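Local coordinates for bradyzoite pseudokinase 1 (Toxoplasma gondii, PDB 6M7Z), which adopts a protein-kinase fold lacking the usual glycine-rich loop and probably belongs to a divergent kinase group that regulates membrane ultrastructure in the parasitophorous vacuole, at residues Gln147-Lys158 and Leu295-Glu305; Arg105-Leu113 and Ser176-Gly186. One frame throughout, in Å; residues are numbered along the deposited sequence.

Interaction 1 of 2, residues Gln147-Lys158 and Leu295-Glu305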
loop_
_atom_site.group_PDB
_atom_site.type_symbol
_atom_site.label_atom_id
_atom_site.label_comp_id
_atom_site.label_asym_id
_atom_site.label_seq_id
_atom_site.Cartn_x
_atom_site.Cartn_y
_atom_site.Cartn_z
ATOM N N GLN A 147 -12.638 -13.900 5.853
ATOM C CA GLN A 147 -12.806 -14.413 4.507
ATOM C C GLN A 147 -12.659 -13.264 3.496
ATOM O O GLN A 147 -11.953 -13.388 2.497
ATOM C CB GLN A 147 -14.176 -15.084 4.399
ATOM C CG GLN A 147 -14.463 -15.677 3.033
ATOM C CD GLN A 147 -15.927 -15.960 2.812
ATOM O OE1 GLN A 147 -16.803 -15.312 3.389
ATOM N NE2 GLN A 147 -16.193 -16.960 1.991
ATOM N N VAL A 148 -13.334 -12.150 3.779
ATOM C CA VAL A 148 -13.409 -11.024 2.854
ATOM C C VAL A 148 -12.074 -10.271 2.852
ATOM O O VAL A 148 -11.638 -9.807 1.798
ATOM C CB VAL A 148 -14.591 -10.096 3.198
ATOM C CG1 VAL A 148 -14.604 -8.845 2.321
ATOM C CG2 VAL A 148 -15.920 -10.837 3.081
ATOM N N LEU A 149 -11.430 -10.162 4.022
ATOM C CA LEU A 149 -10.146 -9.461 4.130
ATOM C C LEU A 149 -9.097 -10.199 3.298
ATOM O O LEU A 149 -8.368 -9.591 2.509
ATOM C CB LEU A 149 -9.709 -9.372 5.595
ATOM C CG LEU A 149 -8.353 -8.702 5.833
ATOM C CD1 LEU A 149 -8.294 -7.320 5.214
ATOM C CD2 LEU A 149 -8.086 -8.588 7.315
ATOM N N ALA A 150 -9.054 -11.520 3.465
ATOM C CA ALA A 150 -8.108 -12.366 2.749
ATOM C C ALA A 150 -8.331 -12.241 1.240
ATOM O O ALA A 150 -7.383 -12.167 0.481
ATOM C CB ALA A 150 -8.242 -13.791 3.214
ATOM N N ALA A 151 -9.600 -12.196 0.827
ATOM C CA ALA A 151 -9.953 -12.110 -0.590
ATOM C C ALA A 151 -9.545 -10.726 -1.137
ATOM O O ALA A 151 -9.025 -10.629 -2.242
ATOM C CB ALA A 151 -11.426 -12.379 -0.776
ATOM N N ASN A 152 -9.798 -9.678 -0.337
ATOM C CA ASN A 152 -9.412 -8.281 -0.625
ATOM C C ASN A 152 -7.886 -8.221 -0.859
ATOM O O ASN A 152 -7.406 -7.594 -1.811
ATOM C CB ASN A 152 -9.935 -7.369 0.495
ATOM C CG ASN A 152 -9.925 -5.879 0.183
ATOM O OD1 ASN A 152 -9.010 -5.371 -0.466
ATOM N ND2 ASN A 152 -10.926 -5.154 0.673
ATOM N N MET A 153 -7.128 -8.944 -0.019
ATOM C CA MET A 153 -5.679 -8.915 -0.065
ATOM C C MET A 153 -5.155 -9.619 -1.325
ATOM O O MET A 153 -4.277 -9.061 -2.019
ATOM C CB MET A 153 -5.070 -9.548 1.190
ATOM C CG MET A 153 -5.090 -8.623 2.406
ATOM S SD MET A 153 -5.011 -9.472 4.004
ATOM C CE MET A 153 -3.318 -10.054 3.973
ATOM N N VAL A 154 -5.690 -10.809 -1.628
ATOM C CA VAL A 154 -5.323 -11.564 -2.846
ATOM C C VAL A 154 -5.655 -10.725 -4.089
ATOM O O VAL A 154 -4.866 -10.650 -5.018
ATOM C CB VAL A 154 -6.033 -12.933 -2.923
ATOM C CG1 VAL A 154 -5.728 -13.660 -4.219
ATOM C CG2 VAL A 154 -5.693 -13.842 -1.770
ATOM N N ALA A 155 -6.845 -10.125 -4.102
ATOM C CA ALA A 155 -7.317 -9.358 -5.249
ATOM C C ALA A 155 -6.378 -8.175 -5.497
ATOM O O ALA A 155 -6.085 -7.845 -6.637
ATOM C CB ALA A 155 -8.735 -8.881 -5.027
ATOM N N ALA A 156 -5.947 -7.533 -4.406
ATOM C CA ALA A 156 -5.109 -6.343 -4.486
ATOM C C ALA A 156 -3.770 -6.712 -5.143
ATOM O O ALA A 156 -3.302 -6.014 -6.059
ATOM C CB ALA A 156 -4.928 -5.751 -3.120
ATOM N N LEU A 157 -3.194 -7.833 -4.700
ATOM C CA LEU A 157 -1.934 -8.326 -5.237
ATOM C C LEU A 157 -2.084 -8.652 -6.731
ATOM O O LEU A 157 -1.227 -8.292 -7.544
ATOM C CB LEU A 157 -1.502 -9.577 -4.463
ATOM C CG LEU A 157 -0.146 -10.156 -4.864
ATOM C CD1 LEU A 157 0.922 -9.085 -4.855
ATOM C CD2 LEU A 157 0.248 -11.288 -3.942
ATOM N N LYS A 158 -3.184 -9.328 -7.081
ATOM C CA LYS A 158 -3.478 -9.692 -8.464
ATOM C C LYS A 158 -3.520 -8.439 -9.345
ATOM O O LYS A 158 -2.978 -8.457 -10.458
ATOM C CB LYS A 158 -4.803 -10.453 -8.573
ATOM C CG LYS A 158 -4.975 -11.170 -9.907
ATOM C CD LYS A 158 -6.379 -11.618 -10.221
ATOM C CE LYS A 158 -6.573 -11.891 -11.699
ATOM N NZ LYS A 158 -7.968 -11.614 -12.115
ATOM N N LEU A 295 -12.174 -21.368 0.793
ATOM C CA LEU A 295 -12.406 -20.227 1.684
ATOM C C LEU A 295 -13.245 -19.150 0.982
ATOM O O LEU A 295 -14.013 -18.468 1.645
ATOM C CB LEU A 295 -11.055 -19.657 2.132
ATOM C CG LEU A 295 -11.100 -18.328 2.886
ATOM C CD1 LEU A 295 -11.917 -18.479 4.171
ATOM C CD2 LEU A 295 -9.692 -17.840 3.187
ATOM N N PHE A 296 -13.101 -19.011 -0.344
ATOM C CA PHE A 296 -13.672 -17.868 -1.080
ATOM C C PHE A 296 -14.943 -18.231 -1.867
ATOM O O PHE A 296 -15.448 -17.387 -2.610
ATOM C CB PHE A 296 -12.630 -17.283 -2.036
ATOM C CG PHE A 296 -11.337 -16.886 -1.378
ATOM C CD1 PHE A 296 -11.336 -16.086 -0.244
ATOM C CD2 PHE A 296 -10.120 -17.311 -1.890
ATOM C CE1 PHE A 296 -10.145 -15.706 0.354
ATOM C CE2 PHE A 296 -8.930 -16.940 -1.283
ATOM C CZ PHE A 296 -8.948 -16.128 -0.171
ATOM N N GLU A 297 -15.472 -19.446 -1.700
ATOM C CA GLU A 297 -16.708 -19.825 -2.409
ATOM C C GLU A 297 -17.882 -18.985 -1.890
ATOM O O GLU A 297 -18.044 -18.793 -0.694
ATOM C CB GLU A 297 -16.981 -21.326 -2.300
ATOM C CG GLU A 297 -16.194 -22.126 -3.319
ATOM C CD GLU A 297 -16.137 -23.614 -3.059
ATOM O OE1 GLU A 297 -17.025 -24.133 -2.342
ATOM O OE2 GLU A 297 -15.195 -24.242 -3.572
ATOM N N GLY A 298 -18.678 -18.481 -2.835
ATOM C CA GLY A 298 -19.813 -17.607 -2.564
ATOM C C GLY A 298 -19.471 -16.131 -2.696
ATOM O O GLY A 298 -20.372 -15.293 -2.626
ATOM N N LEU A 299 -18.185 -15.806 -2.894
ATOM C CA LEU A 299 -17.737 -14.417 -3.033
ATOM C C LEU A 299 -17.683 -14.027 -4.514
ATOM O O LEU A 299 -17.196 -14.790 -5.347
ATOM C CB LEU A 299 -16.351 -14.248 -2.404
ATOM C CG LEU A 299 -16.308 -14.115 -0.886
ATOM C CD1 LEU A 299 -14.869 -13.990 -0.419
ATOM C CD2 LEU A 299 -17.134 -12.926 -0.422
ATOM N N ASN A 300 -18.167 -12.816 -4.805
ATOM C CA ASN A 300 -18.034 -12.187 -6.105
ATOM C C ASN A 300 -16.718 -11.400 -6.126
ATOM O O ASN A 300 -16.656 -10.260 -5.629
ATOM C CB ASN A 300 -19.232 -11.287 -6.421
ATOM C CG ASN A 300 -19.186 -10.713 -7.821
ATOM O OD1 ASN A 300 -18.335 -11.085 -8.634
ATOM N ND2 ASN A 300 -20.103 -9.805 -8.114
ATOM N N PHE A 301 -15.685 -12.009 -6.725
ATOM C CA PHE A 301 -14.360 -11.397 -6.830
ATOM C C PHE A 301 -14.402 -10.111 -7.668
ATOM O O PHE A 301 -13.577 -9.235 -7.461
ATOM C CB PHE A 301 -13.339 -12.396 -7.393
ATOM C CG PHE A 301 -12.521 -13.071 -6.321
ATOM C CD1 PHE A 301 -11.498 -12.388 -5.681
ATOM C CD2 PHE A 301 -12.794 -14.371 -5.921
ATOM C CE1 PHE A 301 -10.774 -12.986 -4.660
ATOM C CE2 PHE A 301 -12.062 -14.969 -4.904
ATOM C CZ PHE A 301 -11.052 -14.279 -4.278
ATOM N N GLU A 302 -15.356 -9.999 -8.601
ATOM C CA GLU A 302 -15.455 -8.812 -9.447
ATOM C C GLU A 302 -15.756 -7.584 -8.573
ATOM O O GLU A 302 -15.235 -6.503 -8.854
ATOM C CB GLU A 302 -16.487 -8.992 -10.563
ATOM C CG GLU A 302 -16.232 -8.051 -11.737
ATOM C CD GLU A 302 -17.047 -8.292 -12.996
ATOM O OE1 GLU A 302 -18.298 -8.325 -12.903
ATOM O OE2 GLU A 302 -16.430 -8.417 -14.085
ATOM N N ASP A 303 -16.572 -7.763 -7.521
ATOM C CA ASP A 303 -16.955 -6.670 -6.596
ATOM C C ASP A 303 -15.775 -6.287 -5.688
ATOM O O ASP A 303 -15.584 -5.094 -5.377
ATOM C CB ASP A 303 -18.153 -7.044 -5.721
ATOM C CG ASP A 303 -19.461 -7.143 -6.479
ATOM O OD1 ASP A 303 -19.672 -6.322 -7.392
ATOM O OD2 ASP A 303 -20.262 -8.032 -6.143
ATOM N N ILE A 304 -15.013 -7.296 -5.247
ATOM C CA ILE A 304 -13.816 -7.083 -4.445
ATOM C C ILE A 304 -12.856 -6.197 -5.253
ATOM O O ILE A 304 -12.368 -5.184 -4.742
ATOM C CB ILE A 304 -13.146 -8.416 -4.040
ATOM C CG1 ILE A 304 -14.130 -9.405 -3.399
ATOM C CG2 ILE A 304 -11.950 -8.132 -3.144
ATOM C CD1 ILE A 304 -13.593 -10.811 -3.147
ATOM N N GLU A 305 -12.640 -6.576 -6.522
ATOM C CA GLU A 305 -11.687 -5.933 -7.429
ATOM C C GLU A 305 -12.126 -4.505 -7.772
ATOM O O GLU A 305 -11.284 -3.674 -8.085
ATOM C CB GLU A 305 -11.496 -6.765 -8.697
ATOM C CG GLU A 305 -10.713 -8.045 -8.461
ATOM C CD GLU A 305 -10.620 -9.004 -9.636
ATOM O OE1 GLU A 305 -9.786 -9.928 -9.578
ATOM O OE2 GLU A 305 -11.386 -8.833 -10.600
#
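Gln-147 reaches from helix 147-158 to the backbone of Leu-295, donating from NE2 to the Leu-295 O at 2.7 Å in the plane of that carbonyl. With CG anti to the backbone N (chi1 -179°) and the chain extended beyond it, the amide spans the gap, a task suited to a long, uncharged side chain. The Gln-147 carbonyl, already accepting from Ala-151 N, lies in the ring plane of Phe-296 at its edge, 3.6 Å from CE1. Small alanines let segment 295-305 come close: Ala-151 CB touches Phe-296 CE1, Leu-299 CD1 and Ile-304 CD1, the last at 3.6 Å. Branched Ile-304 straddles two helical positions, sending CG2 to Ala-155 CB at 3.8 Å, and its CD1 also sits over the rim of one face of the Phe-301 ring. A long salt bridge joins Lys-158 NZ to Glu-305 OE1 at 3.5 Å. Glu-302 N is capped by Asn-300 OD1 at 3.2 Å, and a type II turn carries Phe-296 to Leu-299, with Gly-298 at the positive-phi position, where a side chain would press on the preceding carbonyl O. Helix 147-158 and helix 301-305 cross at -68° over these segments. Helix 146-161, the αE of the kinase C-lobe, meets helix 230-248 through Met-153, while Leu-269 of helix 263-276 covers Ala-150 and Leu-295, and Met-291 of helix 287-291 packs on Phe-301 and Glu-305.

Interaction 2 of 2, residues Arg105-Leu113 and Ser176-Gly186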
loop_
_atom_site.group_PDB
_atom_site.type_symbol
_atom_site.label_atom_id
_atom_site.label_comp_id
_atom_site.label_asym_id
_atom_site.label_seq_id
_atom_site.Cartn_x
_atom_site.Cartn_y
_atom_site.Cartn_z
ATOM N N ARG A 105 -6.421 5.587 -10.754
ATOM C CA ARG A 105 -7.005 4.917 -9.593
ATOM C C ARG A 105 -7.294 3.449 -9.935
ATOM O O ARG A 105 -8.280 3.122 -10.588
ATOM C CB ARG A 105 -8.259 5.657 -9.094
ATOM C CG ARG A 105 -8.122 7.127 -8.707
ATOM C CD ARG A 105 -7.548 7.386 -7.313
ATOM N NE ARG A 105 -7.644 8.784 -6.915
ATOM C CZ ARG A 105 -6.616 9.612 -6.702
ATOM N NH1 ARG A 105 -5.367 9.227 -6.903
ATOM N NH2 ARG A 105 -6.844 10.836 -6.263
ATOM N N SER A 106 -6.350 2.577 -9.561
ATOM C CA SER A 106 -6.611 1.166 -9.340
ATOM C C SER A 106 -7.314 1.074 -7.997
ATOM O O SER A 106 -6.782 1.557 -7.003
ATOM C CB SER A 106 -5.346 0.354 -9.344
ATOM O OG SER A 106 -4.604 0.540 -10.536
ATOM N N PRO A 107 -8.513 0.452 -7.906
ATOM C CA PRO A 107 -9.315 0.528 -6.683
ATOM C C PRO A 107 -8.674 -0.063 -5.414
ATOM O O PRO A 107 -8.999 0.375 -4.317
ATOM C CB PRO A 107 -10.576 -0.276 -7.030
ATOM C CG PRO A 107 -10.609 -0.320 -8.550
ATOM C CD PRO A 107 -9.160 -0.346 -8.966
ATOM N N LEU A 108 -7.792 -1.059 -5.564
ATOM C CA LEU A 108 -7.225 -1.780 -4.418
ATOM C C LEU A 108 -5.748 -1.416 -4.177
ATOM O O LEU A 108 -5.079 -2.126 -3.438
ATOM C CB LEU A 108 -7.385 -3.285 -4.674
ATOM C CG LEU A 108 -8.828 -3.800 -4.663
ATOM C CD1 LEU A 108 -8.850 -5.323 -4.716
ATOM C CD2 LEU A 108 -9.593 -3.316 -3.425
ATOM N N LEU A 109 -5.240 -0.343 -4.801
ATOM C CA LEU A 109 -3.880 0.138 -4.558
ATOM C C LEU A 109 -3.948 1.518 -3.880
ATOM O O LEU A 109 -4.825 2.325 -4.214
ATOM C CB LEU A 109 -3.109 0.217 -5.879
ATOM C CG LEU A 109 -3.011 -1.091 -6.678
ATOM C CD1 LEU A 109 -2.114 -0.936 -7.900
ATOM C CD2 LEU A 109 -2.510 -2.255 -5.836
ATOM N N LEU A 110 -3.027 1.769 -2.931
ATOM C CA LEU A 110 -2.966 3.031 -2.204
ATOM C C LEU A 110 -2.845 4.173 -3.217
ATOM O O LEU A 110 -1.886 4.226 -3.977
ATOM C CB LEU A 110 -1.778 2.998 -1.247
ATOM C CG LEU A 110 -1.544 4.253 -0.388
ATOM C CD1 LEU A 110 -2.688 4.435 0.601
ATOM C CD2 LEU A 110 -0.211 4.153 0.366
ATOM N N PRO A 111 -3.823 5.092 -3.301
ATOM C CA PRO A 111 -3.746 6.205 -4.239
ATOM C C PRO A 111 -2.792 7.327 -3.804
ATOM O O PRO A 111 -2.625 7.568 -2.612
ATOM C CB PRO A 111 -5.188 6.745 -4.302
ATOM C CG PRO A 111 -5.846 6.295 -3.000
ATOM C CD PRO A 111 -5.062 5.096 -2.520
ATOM N N SER A 112 -2.173 7.976 -4.796
ATOM C CA SER A 112 -1.395 9.203 -4.620
ATOM C C SER A 112 -2.298 10.421 -4.856
ATOM O O SER A 112 -3.074 10.409 -5.786
ATOM C CB SER A 112 -0.224 9.228 -5.568
ATOM O OG SER A 112 0.392 10.511 -5.548
ATOM N N LEU A 113 -2.161 11.460 -4.027
ATOM C CA LEU A 113 -2.855 12.745 -4.210
ATOM C C LEU A 113 -1.937 13.781 -4.874
ATOM O O LEU A 113 -2.350 14.913 -5.080
ATOM C CB LEU A 113 -3.307 13.274 -2.847
ATOM C CG LEU A 113 -4.254 12.368 -2.072
ATOM C CD1 LEU A 113 -4.616 13.013 -0.728
ATOM C CD2 LEU A 113 -5.515 12.044 -2.887
ATOM N N SER A 176 -3.523 -1.139 4.130
ATOM C CA SER A 176 -4.074 -0.107 5.000
ATOM C C SER A 176 -5.563 0.112 4.691
ATOM O O SER A 176 -6.070 -0.279 3.648
ATOM C CB SER A 176 -3.276 1.157 4.912
ATOM O OG SER A 176 -3.435 1.793 3.656
ATOM N N VAL A 177 -6.258 0.711 5.652
ATOM C CA VAL A 177 -7.679 0.909 5.575
ATOM C C VAL A 177 -7.918 2.398 5.338
ATOM O O VAL A 177 -7.530 3.214 6.164
ATOM C CB VAL A 177 -8.381 0.436 6.862
ATOM C CG1 VAL A 177 -9.891 0.632 6.762
ATOM C CG2 VAL A 177 -8.040 -1.011 7.200
ATOM N N LEU A 178 -8.534 2.742 4.199
ATOM C CA LEU A 178 -8.810 4.140 3.881
ATOM C C LEU A 178 -9.997 4.602 4.725
ATOM O O LEU A 178 -10.735 3.789 5.295
ATOM C CB LEU A 178 -9.084 4.284 2.382
ATOM C CG LEU A 178 -7.908 3.938 1.458
ATOM C CD1 LEU A 178 -8.271 4.181 0.001
ATOM C CD2 LEU A 178 -6.667 4.730 1.840
ATOM N N PRO A 179 -10.203 5.935 4.882
ATOM C CA PRO A 179 -11.354 6.442 5.631
ATOM C C PRO A 179 -12.704 5.859 5.176
ATOM O O PRO A 179 -13.540 5.579 6.028
ATOM C CB PRO A 179 -11.269 7.950 5.434
ATOM C CG PRO A 179 -9.788 8.190 5.263
ATOM C CD PRO A 179 -9.306 7.011 4.440
ATOM N N ASP A 180 -12.896 5.602 3.878
ATOM C CA ASP A 180 -14.184 5.056 3.434
ATOM C C ASP A 180 -14.290 3.543 3.719
ATOM O O ASP A 180 -15.327 2.935 3.426
ATOM C CB ASP A 180 -14.474 5.416 1.971
ATOM C CG ASP A 180 -13.583 4.731 0.953
ATOM O OD1 ASP A 180 -12.715 3.906 1.377
ATOM O OD2 ASP A 180 -13.760 5.042 -0.255
ATOM N N GLY A 181 -13.229 2.926 4.264
ATOM C CA GLY A 181 -13.235 1.500 4.668
ATOM C C GLY A 181 -12.665 0.554 3.614
ATOM O O GLY A 181 -12.585 -0.664 3.868
ATOM N N THR A 182 -12.284 1.075 2.435
ATOM C CA THR A 182 -11.583 0.291 1.417
ATOM C C THR A 182 -10.227 -0.149 1.979
ATOM O O THR A 182 -9.541 0.654 2.611
ATOM C CB THR A 182 -11.340 1.101 0.135
ATOM O OG1 THR A 182 -12.538 1.769 -0.244
ATOM C CG2 THR A 182 -10.878 0.252 -1.030
ATOM N N VAL A 183 -9.862 -1.417 1.758
ATOM C CA VAL A 183 -8.552 -1.932 2.127
ATOM C C VAL A 183 -7.700 -1.991 0.860
ATOM O O VAL A 183 -8.082 -2.630 -0.099
ATOM C CB VAL A 183 -8.658 -3.308 2.803
ATOM C CG1 VAL A 183 -7.299 -3.927 3.055
ATOM C CG2 VAL A 183 -9.459 -3.229 4.085
ATOM N N VAL A 184 -6.531 -1.337 0.907
ATOM C CA VAL A 184 -5.671 -1.130 -0.263
ATOM C C VAL A 184 -4.248 -1.612 0.035
ATOM O O VAL A 184 -3.819 -1.625 1.176
ATOM C CB VAL A 184 -5.664 0.342 -0.722
ATOM C CG1 VAL A 184 -7.080 0.799 -1.084
ATOM C CG2 VAL A 184 -5.029 1.265 0.313
ATOM N N LEU A 185 -3.546 -1.992 -1.042
ATOM C CA LEU A 185 -2.164 -2.411 -0.990
ATOM C C LEU A 185 -1.270 -1.209 -1.277
ATOM O O LEU A 185 -1.386 -0.574 -2.322
ATOM C CB LEU A 185 -1.933 -3.504 -2.027
ATOM C CG LEU A 185 -0.509 -4.040 -2.130
ATOM C CD1 LEU A 185 0.002 -4.523 -0.771
ATOM C CD2 LEU A 185 -0.457 -5.163 -3.156
ATOM N N GLY A 186 -0.360 -0.939 -0.335
ATOM C CA GLY A 186 0.644 0.131 -0.432
ATOM C C GLY A 186 2.058 -0.446 -0.346
ATOM O O GLY A 186 2.304 -1.627 -0.710
#
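Leu-109 and Leu-185 form a single parallel bridge in which Leu-185 N donates to Leu-108 O at 2.8 Å and Leu-110 N to Leu-185 O at 2.9 Å, so that both polar backbone atoms of Leu-185 are satisfied by the residues flanking Leu-109. Both bonds are nearly straight at hydrogen (170° and 167°), although the second donor lies well above the carbonyl plane. Leu-109 and Leu-185 run side by side in the same direction, Leu-109 CD2 resting 4.0 Å from Leu-185 CB. Leu-110 crosses Val-184 at about a right angle. Its CG, anti to the backbone N (chi1 180°), carries CD1 to Val-184 CG2 and Leu-178 CD2, while Leu-110 CB approaches Gly-186 CA at 3.8 Å, a closeness helped by the absence of a side chain on the glycine. Beta-branched Val-184 fills the angle between the chains: its CG2 meets Leu-110 CA at 3.7 Å and its CG1 lies against Pro-107 O. The Pro-111 ring, by its CD, meets Leu-178 CD1 at 4.2 Å. At the hairpin turn, Asp-180 OD1 accepts from Thr-182 N and OG1 on one face of its carboxylate; the bond to N closes an Asx turn, and Gly-181 supplies the positive phi. The contact joins the loop between helix 88-101 and strand 114-117, the αC-β4 loop of the kinase fold, to the hairpin of strands 175-177 and 183-185 in the C-lobe. Tyr-98 of helix 88-101 bonds to Leu-110 O, strand 121-127 covers Leu-110 and Pro-111, and helix 146-161 lies against Leu-108 and Leu-109.

How the interactions relate
The centres of the two contacts are about 15 Å apart, and Leu-108 joins them. Its CD1 sits 3.6 Å from Ala-155 CB and 3.5 Å from Ile-304 O, so one leucine meets both halves of interaction 1 while its backbone carbonyl serves interaction 2. Pro-107 CG likewise comes within 3.5 Å of Glu-305 O. Helix 146-161, segment 295-305 and the loop 105-113, whose sequel enters the N-lobe sheet, therefore converge around Leu-108. On the far side of interaction 2, Gly-186 O accepts from NE2 of His-167, which probably corresponds to the histidine of the kinase His-Arg-Asp motif, suggesting that this end of the contact borders the region that forms the catalytic cleft in active kinases.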